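Local atomic coordinates of thiol-disulfide isomerase and thioredoxins (Corynebacterium glutamicum, PDB entry 3LOR), a protein that probably acts as a thioredoxin-like thiol-disulfide oxidoreductase or isomerase. Residues 54-57 and 58-62; 107-111 and 112-116; 143-146 and 147-151. All blocks are in the same frame, centred on the assembly; numbering follows the deposited sequence.

Interaction 1 of 3, residues 54-57 and 58-62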
ATOM      1  N   GLN A  54       6.487  -6.819 -14.569  1.00 11.86           N
ATOM      2  CA  GLN A  54       7.436  -7.703 -13.915  1.00 12.19           C
ATOM      3  C   GLN A  54       6.724  -8.729 -13.067  1.00 12.45           C
ATOM      4  O   GLN A  54       7.090  -9.841 -13.046  1.00 12.19           O
ATOM      5  CB  GLN A  54       8.442  -6.970 -13.047  1.00 11.80           C
ATOM      6  CG  GLN A  54       9.131  -5.833 -13.689  1.00 13.28           C
ATOM      7  CD  GLN A  54      10.274  -5.288 -12.885  1.00 14.34           C
ATOM      8  OE1 GLN A  54      11.354  -5.802 -12.934  1.00 15.29           O
ATOM      9  NE2 GLN A  54      10.034  -4.235 -12.159  1.00 14.47           N
ATOM     10  N   LYS A  55       5.678  -8.322 -12.389  1.00 11.36           N
ATOM     11  CA  LYS A  55       4.909  -9.215 -11.600  1.00 11.52           C
ATOM     12  C   LYS A  55       4.269 -10.284 -12.447  1.00 11.69           C
ATOM     13  O   LYS A  55       4.255 -11.416 -12.087  1.00 10.93           O
ATOM     14  CB  LYS A  55       3.856  -8.465 -10.815  1.00 11.75           C
ATOM     15  CG  LYS A  55       3.041  -9.281  -9.880  1.00 13.92           C
ATOM     16  CD  LYS A  55       1.948  -8.453  -9.255  1.00 17.95           C
ATOM     17  CE  LYS A  55       1.481  -9.027  -7.972  1.00 20.22           C
ATOM     18  NZ  LYS A  55       0.631  -8.088  -7.208  1.00 23.64           N
ATOM     19  N   ILE A  56       3.749  -9.916 -13.590  1.00 10.93           N
ATOM     20  CA  ILE A  56       3.176 -10.882 -14.458  1.00 11.21           C
ATOM     21  C   ILE A  56       4.239 -11.870 -14.900  1.00 11.39           C
ATOM     22  O   ILE A  56       4.037 -13.028 -14.867  1.00 11.30           O
ATOM     23  CB  ILE A  56       2.606 -10.232 -15.701  1.00 10.87           C
ATOM     24  CG1 ILE A  56       1.403  -9.375 -15.381  1.00 11.98           C
ATOM     25  CG2 ILE A  56       2.198 -11.244 -16.666  1.00 12.25           C
ATOM     26  CD1 ILE A  56       1.014  -8.494 -16.485  1.00  7.59           C
ATOM     27  N   HIS A  57       5.383 -11.361 -15.278  1.00 11.14           N
ATOM     28  CA  HIS A  57       6.459 -12.167 -15.756  1.00 11.94           C
ATOM     29  C   HIS A  57       6.949 -13.176 -14.716  1.00 12.18           C
ATOM     30  O   HIS A  57       7.212 -14.280 -15.034  1.00 12.95           O
ATOM     31  CB  HIS A  57       7.581 -11.257 -16.170  1.00 10.99           C
ATOM     32  CG  HIS A  57       8.820 -11.961 -16.583  1.00 12.21           C
ATOM     33  ND1 HIS A  57       8.912 -12.698 -17.729  1.00 12.24           N
ATOM     34  CD2 HIS A  57      10.036 -12.018 -16.009  1.00 12.14           C
ATOM     35  CE1 HIS A  57      10.126 -13.175 -17.848  1.00 12.84           C
ATOM     36  NE2 HIS A  57      10.830 -12.774 -16.818  1.00 12.86           N
ATOM     37  N   ARG A  58       7.087 -12.749 -13.484  1.00 12.91           N
ATOM     38  CA  ARG A  58       7.436 -13.615 -12.387  1.00 14.11           C
ATOM     39  C   ARG A  58       6.380 -14.610 -11.992  1.00 14.65           C
ATOM     40  O   ARG A  58       6.676 -15.713 -11.702  1.00 14.67           O
ATOM     41  CB  ARG A  58       7.885 -12.784 -11.194  1.00 14.26           C
ATOM     42  CG  ARG A  58       9.103 -11.945 -11.503  1.00 16.06           C
ATOM     43  CD  ARG A  58       9.622 -11.196 -10.312  1.00 19.10           C
ATOM     44  NE  ARG A  58      10.497 -10.068 -10.615  1.00 21.85           N
ATOM     45  CZ  ARG A  58      11.574 -10.102 -11.392  1.00 23.32           C
ATOM     46  NH1 ARG A  58      11.929 -11.202 -12.001  1.00 24.39           N
ATOM     47  NH2 ARG A  58      12.291  -9.023 -11.582  1.00 22.91           N
HETATM   48  N   MSE A  59       5.148 -14.180 -11.923  1.00 15.28           N
HETATM   49  CA  MSE A  59       4.006 -15.036 -11.669  1.00 16.38           C
HETATM   50  C   MSE A  59       3.484 -16.027 -12.692  1.00 15.98           C
HETATM   51  O   MSE A  59       2.934 -17.004 -12.322  1.00 16.17           O
HETATM   52  CB  MSE A  59       2.874 -14.262 -11.046  1.00 16.92           C
HETATM   53  CG  MSE A  59       3.332 -13.557  -9.828  1.00 20.79           C
HETATM   54 SE   MSE A  59       1.966 -12.970  -8.797  1.00 30.16          SE
HETATM   55  CE  MSE A  59       1.793 -14.516  -7.760  1.00 28.49           C
ATOM     56  N   ILE A  60       3.546 -15.720 -13.962  1.00 15.34           N
ATOM     57  CA  ILE A  60       2.963 -16.589 -14.933  1.00 15.17           C
ATOM     58  C   ILE A  60       4.017 -17.092 -15.852  1.00 15.16           C
ATOM     59  O   ILE A  60       4.828 -16.360 -16.317  1.00 15.49           O
ATOM     60  CB  ILE A  60       1.886 -15.908 -15.725  1.00 15.46           C
ATOM     61  CG1 ILE A  60       0.838 -15.338 -14.808  1.00 13.66           C
ATOM     62  CG2 ILE A  60       1.228 -16.862 -16.652  1.00 15.25           C
ATOM     63  CD1 ILE A  60      -0.185 -14.716 -15.520  1.00 12.81           C
ATOM     64  N   ASP A  61       3.982 -18.371 -16.098  1.00 14.93           N
ATOM     65  CA  ASP A  61       4.938 -19.003 -16.940  1.00 15.40           C
ATOM     66  C   ASP A  61       4.832 -18.593 -18.401  1.00 15.50           C
ATOM     67  O   ASP A  61       3.779 -18.360 -18.891  1.00 15.54           O
ATOM     68  CB  ASP A  61       4.788 -20.505 -16.825  1.00 15.25           C
ATOM     69  CG  ASP A  61       6.004 -21.221 -17.271  1.00 16.12           C
ATOM     70  OD1 ASP A  61       7.019 -21.090 -16.614  1.00 15.45           O
ATOM     71  OD2 ASP A  61       5.943 -21.854 -18.304  1.00 17.68           O
ATOM     72  N   GLU A  62       5.947 -18.586 -19.090  1.00 15.44           N
ATOM     73  CA  GLU A  62       5.984 -18.208 -20.489  1.00 15.80           C
ATOM     74  C   GLU A  62       5.391 -19.200 -21.431  1.00 15.45           C
ATOM     75  O   GLU A  62       5.256 -18.928 -22.576  1.00 15.63           O
ATOM     76  CB  GLU A  62       7.356 -17.795 -20.952  1.00 15.54           C
ATOM     77  CG  GLU A  62       7.710 -16.475 -20.463  1.00 17.28           C
ATOM     78  CD  GLU A  62       9.095 -16.050 -20.806  1.00 20.14           C
ATOM     79  OE1 GLU A  62       9.967 -16.887 -21.079  1.00 20.79           O
ATOM     80  OE2 GLU A  62       9.324 -14.856 -20.794  1.00 22.84           O
TER
HETATM   81  O   HOH W   1       7.032 -13.313 -19.845  1.00 10.34           O
HETATM   82  O   HOH W   2       7.345 -15.855 -17.127  1.00 20.29           O
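Glu62 OE2 takes two bonds: a water that also hydrogen-bonds His57 ND1 donates to it at 2.9 Å, and Gln66 NE2 adds a second. Glu62 OE2 also sits at the edge of the His57 ring, in its plane and 3.5 Å from His57 CE1, while carboxylate and ring are turned 62° against each other. With CG anti to the backbone N (chi1 175°), beside the carbonyl carbon, the imidazole has CE1 and ND1 at the Glu62 end. Another water donates to His57 O at 2.6 Å or Ile60 O at 2.7 Å, but cannot serve all its neighbours at once. All this happens where helix 43-59, the helix of a beta-alpha-beta unit between strands 32-38 and 65-71 in the thioredoxin fold, runs out: Ile60 is the first residue to leave helical angles, yet its N still bonds Ile56 O at 2.9 Å. One turn back, Lys55 and Met59 lie side by side, the selenium SE of the selenomethionine 4.0 Å from Lys55 CG. Lys55 NZ salt-bridges Asp143 and Asp142 of the second subunit. Ile56 CG2 stands a loose 4.4 Å from Ile60 CD1, with Val67 and Val65 of strand 65-71 as neighbours.

Interaction 2 of 3, residues 107-111 and 112-116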
ATOM      1  N   GLN A 107       9.221  12.598 -37.239  1.00 13.81           N
ATOM      2  CA  GLN A 107       8.110  12.652 -36.325  1.00 12.94           C
ATOM      3  C   GLN A 107       8.464  12.148 -34.943  1.00 12.98           C
ATOM      4  O   GLN A 107       9.182  11.217 -34.796  1.00 13.12           O
ATOM      5  CB  GLN A 107       6.958  11.860 -36.887  1.00 12.95           C
ATOM      6  CG  GLN A 107       6.345  12.427 -38.125  1.00 11.59           C
ATOM      7  CD  GLN A 107       5.854  13.825 -37.934  1.00 12.42           C
ATOM      8  OE1 GLN A 107       5.955  14.631 -38.801  1.00 12.71           O
ATOM      9  NE2 GLN A 107       5.340  14.106 -36.793  1.00 12.19           N
ATOM     10  N   ARG A 108       7.951  12.801 -33.936  1.00 12.38           N
ATOM     11  CA  ARG A 108       8.094  12.352 -32.571  1.00 12.63           C
ATOM     12  C   ARG A 108       7.429  11.017 -32.189  1.00 12.45           C
ATOM     13  O   ARG A 108       7.950  10.308 -31.398  1.00 12.17           O
ATOM     14  CB  ARG A 108       7.667  13.442 -31.620  1.00 12.18           C
ATOM     15  CG  ARG A 108       8.570  14.577 -31.586  1.00 13.04           C
ATOM     16  CD  ARG A 108       8.530  15.216 -30.275  1.00 14.90           C
ATOM     17  NE  ARG A 108       7.843  16.461 -30.340  1.00 17.86           N
ATOM     18  CZ  ARG A 108       6.538  16.561 -30.341  1.00 19.56           C
ATOM     19  NH1 ARG A 108       5.816  15.479 -30.250  1.00 20.83           N
ATOM     20  NH2 ARG A 108       5.952  17.734 -30.397  1.00 20.06           N
ATOM     21  N   ILE A 109       6.270  10.717 -32.746  1.00 12.27           N
ATOM     22  CA  ILE A 109       5.557   9.517 -32.403  1.00 12.62           C
ATOM     23  C   ILE A 109       6.094   8.373 -33.215  1.00 12.87           C
ATOM     24  O   ILE A 109       6.154   8.447 -34.381  1.00 12.67           O
ATOM     25  CB  ILE A 109       4.063   9.616 -32.664  1.00 12.99           C
ATOM     26  CG1 ILE A 109       3.440  10.876 -32.081  1.00 14.38           C
ATOM     27  CG2 ILE A 109       3.369   8.413 -32.157  1.00 11.97           C
ATOM     28  CD1 ILE A 109       3.726  11.147 -30.712  1.00 14.43           C
ATOM     29  N   PRO A 110       6.497   7.320 -32.548  1.00 12.81           N
ATOM     30  CA  PRO A 110       6.966   6.092 -33.168  1.00 12.75           C
ATOM     31  C   PRO A 110       5.861   5.208 -33.749  1.00 12.76           C
ATOM     32  O   PRO A 110       4.704   5.392 -33.524  1.00 11.70           O
ATOM     33  CB  PRO A 110       7.710   5.397 -32.044  1.00 12.92           C
ATOM     34  CG  PRO A 110       7.188   5.921 -30.877  1.00 12.42           C
ATOM     35  CD  PRO A 110       6.669   7.276 -31.108  1.00 12.92           C
ATOM     36  N   SER A 111       6.308   4.275 -34.548  1.00 13.10           N
ATOM     37  CA  SER A 111       5.501   3.543 -35.469  1.00 13.09           C
ATOM     38  C   SER A 111       4.409   2.663 -34.921  1.00 13.24           C
ATOM     39  O   SER A 111       3.307   2.797 -35.322  1.00 13.04           O
ATOM     40  CB  SER A 111       6.410   2.687 -36.297  1.00 13.05           C
ATOM     41  OG  SER A 111       5.775   2.323 -37.458  1.00 15.67           O
ATOM     42  N   THR A 112       4.723   1.816 -33.967  1.00 13.22           N
ATOM     43  CA  THR A 112       3.745   0.981 -33.323  1.00 13.01           C
ATOM     44  C   THR A 112       2.740   1.833 -32.588  1.00 13.23           C
ATOM     45  O   THR A 112       1.572   1.604 -32.658  1.00 13.06           O
ATOM     46  CB  THR A 112       4.387  -0.074 -32.403  1.00 13.45           C
ATOM     47  OG1 THR A 112       5.374  -0.793 -33.106  1.00 12.93           O
ATOM     48  CG2 THR A 112       3.391  -1.036 -31.915  1.00 12.34           C
HETATM   49  N   MSE A 113       3.210   2.853 -31.929  1.00 13.27           N
HETATM   50  CA  MSE A 113       2.357   3.749 -31.205  1.00 14.07           C
HETATM   51  C   MSE A 113       1.362   4.484 -32.096  1.00 14.24           C
HETATM   52  O   MSE A 113       0.230   4.616 -31.746  1.00 13.98           O
HETATM   53  CB  MSE A 113       3.209   4.729 -30.399  1.00 14.38           C
HETATM   54  CG  MSE A 113       2.478   5.860 -29.683  1.00 16.00           C
HETATM   55 SE   MSE A 113       3.469   6.763 -28.317  1.00 19.29          SE
HETATM   56  CE  MSE A 113       2.424   8.172 -28.167  1.00 19.25           C
ATOM     57  N   LYS A 114       1.816   4.949 -33.243  1.00 14.83           N
ATOM     58  CA  LYS A 114       0.977   5.552 -34.260  1.00 14.97           C
ATOM     59  C   LYS A 114      -0.032   4.587 -34.827  1.00 14.79           C
ATOM     60  O   LYS A 114      -1.180   4.862 -34.924  1.00 14.48           O
ATOM     61  CB  LYS A 114       1.849   5.987 -35.414  1.00 14.64           C
ATOM     62  CG  LYS A 114       1.511   7.295 -36.042  1.00 16.40           C
ATOM     63  CD  LYS A 114       0.068   7.510 -36.286  1.00 17.02           C
ATOM     64  CE  LYS A 114      -0.155   8.492 -37.381  1.00 16.87           C
ATOM     65  NZ  LYS A 114      -1.081   9.504 -36.954  1.00 17.78           N
ATOM     66  N   LYS A 115       0.439   3.415 -35.158  1.00 14.91           N
ATOM     67  CA  LYS A 115      -0.347   2.411 -35.801  1.00 15.48           C
ATOM     68  C   LYS A 115      -1.548   2.030 -34.947  1.00 14.70           C
ATOM     69  O   LYS A 115      -2.620   1.878 -35.442  1.00 14.02           O
ATOM     70  CB  LYS A 115       0.555   1.211 -36.008  1.00 15.70           C
ATOM     71  CG  LYS A 115       0.022   0.108 -36.781  1.00 18.51           C
ATOM     72  CD  LYS A 115       0.757  -1.201 -36.462  1.00 20.56           C
ATOM     73  CE  LYS A 115       1.845  -1.457 -37.397  1.00 19.19           C
ATOM     74  NZ  LYS A 115       2.285  -2.836 -37.435  1.00 19.89           N
ATOM     75  N   TYR A 116      -1.368   1.889 -33.652  1.00 13.97           N
ATOM     76  CA  TYR A 116      -2.453   1.489 -32.811  1.00 13.19           C
ATOM     77  C   TYR A 116      -3.094   2.660 -32.131  1.00 13.31           C
ATOM     78  O   TYR A 116      -3.957   2.515 -31.305  1.00 12.16           O
ATOM     79  CB  TYR A 116      -2.022   0.416 -31.833  1.00 13.53           C
ATOM     80  CG  TYR A 116      -1.573  -0.836 -32.516  1.00 11.96           C
ATOM     81  CD1 TYR A 116      -2.342  -1.440 -33.468  1.00 11.19           C
ATOM     82  CD2 TYR A 116      -0.366  -1.385 -32.236  1.00 10.25           C
ATOM     83  CE1 TYR A 116      -1.928  -2.543 -34.070  1.00 11.44           C
ATOM     84  CE2 TYR A 116       0.044  -2.472 -32.832  1.00  9.92           C
ATOM     85  CZ  TYR A 116      -0.718  -3.050 -33.746  1.00 10.83           C
ATOM     86  OH  TYR A 116      -0.282  -4.146 -34.335  1.00 11.69           O
TER
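Two first torsions bring Ile109 and Met113 together: chi1 of -49° in Ile109 sets the CG2 branch anti to the backbone N, and chi1 of 173° in the selenomethionine Met113 does the same for CG, from which the chain runs on extended. The two side chains cross at about a right angle, CG2 of Ile109 resting 3.7 Å from CG of Met113, while the far methyls, Ile109 CD1 and Met113 CE, come within 4.1 Å. Phe74 touches both residues from a loop. Beside them the Pro110 ring packs more loosely, its CG 4.2 Å from Met113 CB. Pro110 holds the N-cap position of the short helix 111-115, which follows strand 98-101 in this thioredoxin-clan domain. In the backbone bonds Lys114 N lies 2.9 Å from Pro110 O, and Lys115 N 2.9 Å from Ser111 O. Pro110 has no side-chain acceptor; Asp101 accepts from Thr112 N through OD1 and from Met113 N through OD2. The helix also faces the calcium-site segment, unoccupied in this chain: Ser111 OG bonds Asp13 OD2, Thr112 OG1 hydrogen-bonds Asp13 N, and Lys115 NZ forms a salt bridge with Asp13 OD1 and a hydrogen bond with Glu11 O. On the way there Lys115 CD passes a face of the Tyr116 ring, 3.6 Å above its plane and offset toward the rim.

Interaction 3 of 3, residues 143-146 and 147-151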
ATOM      1  N   ASP A 143      -4.640  -4.437 -10.444  1.00 10.32           N
ATOM      2  CA  ASP A 143      -4.141  -5.788 -10.533  1.00 10.06           C
ATOM      3  C   ASP A 143      -5.229  -6.840 -10.698  1.00 10.10           C
ATOM      4  O   ASP A 143      -5.087  -7.731 -11.480  1.00  9.69           O
ATOM      5  CB  ASP A 143      -3.444  -6.142  -9.239  1.00 10.15           C
ATOM      6  CG  ASP A 143      -1.961  -5.884  -9.238  1.00 10.58           C
ATOM      7  OD1 ASP A 143      -1.381  -5.382 -10.177  1.00 10.98           O
ATOM      8  OD2 ASP A 143      -1.351  -6.219  -8.233  1.00 13.37           O
ATOM      9  N   PHE A 144      -6.308  -6.726  -9.946  1.00 10.64           N
ATOM     10  CA  PHE A 144      -7.424  -7.628 -10.048  1.00 10.54           C
ATOM     11  C   PHE A 144      -8.099  -7.630 -11.417  1.00 11.23           C
ATOM     12  O   PHE A 144      -8.402  -8.649 -11.948  1.00 11.33           O
ATOM     13  CB  PHE A 144      -8.452  -7.275  -8.999  1.00 10.79           C
ATOM     14  CG  PHE A 144      -9.636  -8.136  -9.015  1.00 11.16           C
ATOM     15  CD1 PHE A 144      -9.530  -9.461  -8.774  1.00  9.00           C
ATOM     16  CD2 PHE A 144     -10.867  -7.629  -9.280  1.00 12.73           C
ATOM     17  CE1 PHE A 144     -10.585 -10.242  -8.797  1.00 11.79           C
ATOM     18  CE2 PHE A 144     -11.948  -8.444  -9.294  1.00 14.14           C
ATOM     19  CZ  PHE A 144     -11.793  -9.751  -9.043  1.00 12.73           C
ATOM     20  N   VAL A 145      -8.323  -6.459 -11.977  1.00 11.02           N
ATOM     21  CA  VAL A 145      -8.891  -6.334 -13.297  1.00 11.47           C
ATOM     22  C   VAL A 145      -8.012  -6.944 -14.380  1.00 11.63           C
ATOM     23  O   VAL A 145      -8.485  -7.594 -15.244  1.00 12.06           O
ATOM     24  CB  VAL A 145      -9.146  -4.881 -13.641  1.00 11.06           C
ATOM     25  CG1 VAL A 145      -9.589  -4.731 -15.013  1.00 11.93           C
ATOM     26  CG2 VAL A 145     -10.123  -4.292 -12.767  1.00 12.28           C
ATOM     27  N   LEU A 146      -6.722  -6.720 -14.287  1.00 11.86           N
ATOM     28  CA  LEU A 146      -5.774  -7.313 -15.181  1.00 12.15           C
ATOM     29  C   LEU A 146      -5.763  -8.837 -15.070  1.00 12.40           C
ATOM     30  O   LEU A 146      -5.720  -9.509 -16.043  1.00 13.22           O
ATOM     31  CB  LEU A 146      -4.391  -6.717 -14.995  1.00 11.61           C
ATOM     32  CG  LEU A 146      -3.379  -7.029 -16.091  1.00 12.52           C
ATOM     33  CD1 LEU A 146      -3.828  -6.699 -17.426  1.00 12.31           C
ATOM     34  CD2 LEU A 146      -2.039  -6.460 -15.872  1.00 11.45           C
ATOM     35  N   GLY A 147      -5.871  -9.358 -13.874  1.00 11.85           N
ATOM     36  CA  GLY A 147      -5.995 -10.767 -13.711  1.00 11.87           C
ATOM     37  C   GLY A 147      -7.228 -11.274 -14.387  1.00 11.51           C
ATOM     38  O   GLY A 147      -7.171 -12.240 -15.064  1.00 11.48           O
ATOM     39  N   LEU A 148      -8.339 -10.587 -14.221  1.00 11.37           N
ATOM     40  CA  LEU A 148      -9.562 -11.019 -14.825  1.00 10.76           C
ATOM     41  C   LEU A 148      -9.403 -11.044 -16.329  1.00 11.17           C
ATOM     42  O   LEU A 148      -9.797 -11.975 -16.934  1.00  9.99           O
ATOM     43  CB  LEU A 148     -10.739 -10.130 -14.456  1.00 10.33           C
ATOM     44  CG  LEU A 148     -11.363 -10.086 -13.076  1.00 10.33           C
ATOM     45  CD1 LEU A 148     -12.369  -9.009 -12.974  1.00  9.47           C
ATOM     46  CD2 LEU A 148     -11.957 -11.371 -12.743  1.00 11.88           C
ATOM     47  N   LEU A 149      -8.800 -10.020 -16.902  1.00 11.03           N
ATOM     48  CA  LEU A 149      -8.612  -9.979 -18.318  1.00 11.62           C
ATOM     49  C   LEU A 149      -7.725 -11.059 -18.853  1.00 11.83           C
ATOM     50  O   LEU A 149      -8.093 -11.685 -19.793  1.00 11.87           O
ATOM     51  CB  LEU A 149      -8.094  -8.629 -18.775  1.00 11.67           C
ATOM     52  CG  LEU A 149      -9.001  -7.445 -18.527  1.00 12.36           C
ATOM     53  CD1 LEU A 149      -8.303  -6.191 -18.728  1.00 13.34           C
ATOM     54  CD2 LEU A 149     -10.222  -7.491 -19.320  1.00 14.33           C
ATOM     55  N   LEU A 150      -6.575 -11.280 -18.247  1.00 11.70           N
ATOM     56  CA  LEU A 150      -5.713 -12.369 -18.639  1.00 12.11           C
ATOM     57  C   LEU A 150      -6.335 -13.733 -18.442  1.00 12.14           C
ATOM     58  O   LEU A 150      -6.256 -14.566 -19.272  1.00 12.62           O
ATOM     59  CB  LEU A 150      -4.412 -12.328 -17.873  1.00 11.92           C
ATOM     60  CG  LEU A 150      -3.481 -11.239 -18.293  1.00 12.11           C
ATOM     61  CD1 LEU A 150      -2.277 -11.289 -17.567  1.00 13.03           C
ATOM     62  CD2 LEU A 150      -3.188 -11.392 -19.703  1.00 15.90           C
ATOM     63  N   GLY A 151      -6.971 -13.924 -17.317  1.00 12.17           N
ATOM     64  CA  GLY A 151      -7.519 -15.196 -16.978  1.00 12.50           C
ATOM     65  C   GLY A 151      -8.534 -15.554 -18.009  1.00 12.55           C
ATOM     66  O   GLY A 151      -8.623 -16.660 -18.401  1.00 13.08           O
TER
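Leu148 lies over one face of the Phe144 ring, one helical turn further on. The contact is a CH-pi interaction: Leu148 CG stands 4.2 Å from the ring centroid and 18° off the normal, displaced toward the rim, and its CD1 methyl comes to 3.7 Å from Phe144 CE2. Both residues belong to helix 143-154, the C-terminal helix of the thioredoxin fold. Phe144 CG is anti to the backbone N and Leu148 CG instead anti to its carbonyl carbon (chi1 -71°), which lays Leu148 CG over the face of the Phe144 ring. Next to them Val145 and Leu149 run side by side and point the same way, more loosely packed, with CG1 of the valine 4.2 Å from CD1 of the leucine.

Beyond these pairs, Leu146 packs on Gln52 and Ile56 of helix 43-59. Leu150 touches the sheet at Val32, Val34 and Leu126, and also Leu148 of the second subunit. Phe144, Val145 and Leu148 meet the second subunit too, touching its Gly147, Met59 and Leu150 respectively, so the same few turns serve both the subunit core and the interface. The i to i+4 backbone bonds hold these residues one turn apart: Leu149 N bonds Val145 O at 3.0 Å, and Leu150 N bonds Leu146 O at 3.0 Å, almost perfectly straight with an N-H...O angle of 179°.

In the fold
Interactions 1 and 3 are neighbours, their centres 13 Å apart: Lys55 NZ meets Asp143 OD2 at 2.9 Å, and Ile56 packs on Leu146, joining helix 43-59 to helix 143-154. Both also reach the second subunit. Interaction 2 stands apart, its centre about 27 Å from each of the others and on the opposite side of the chain's centre; no other protein chain of the assembly touches it. Chemistry follows place. Interaction 1, a helix end at the surface, adds waters and polar side chains to the backbone bonds. Interactions 2 and 3 are both partly buried: 3 is almost wholly aliphatic and aromatic, whereas 2 combines an apolar pair with polar links from a helix start to the calcium-site segment.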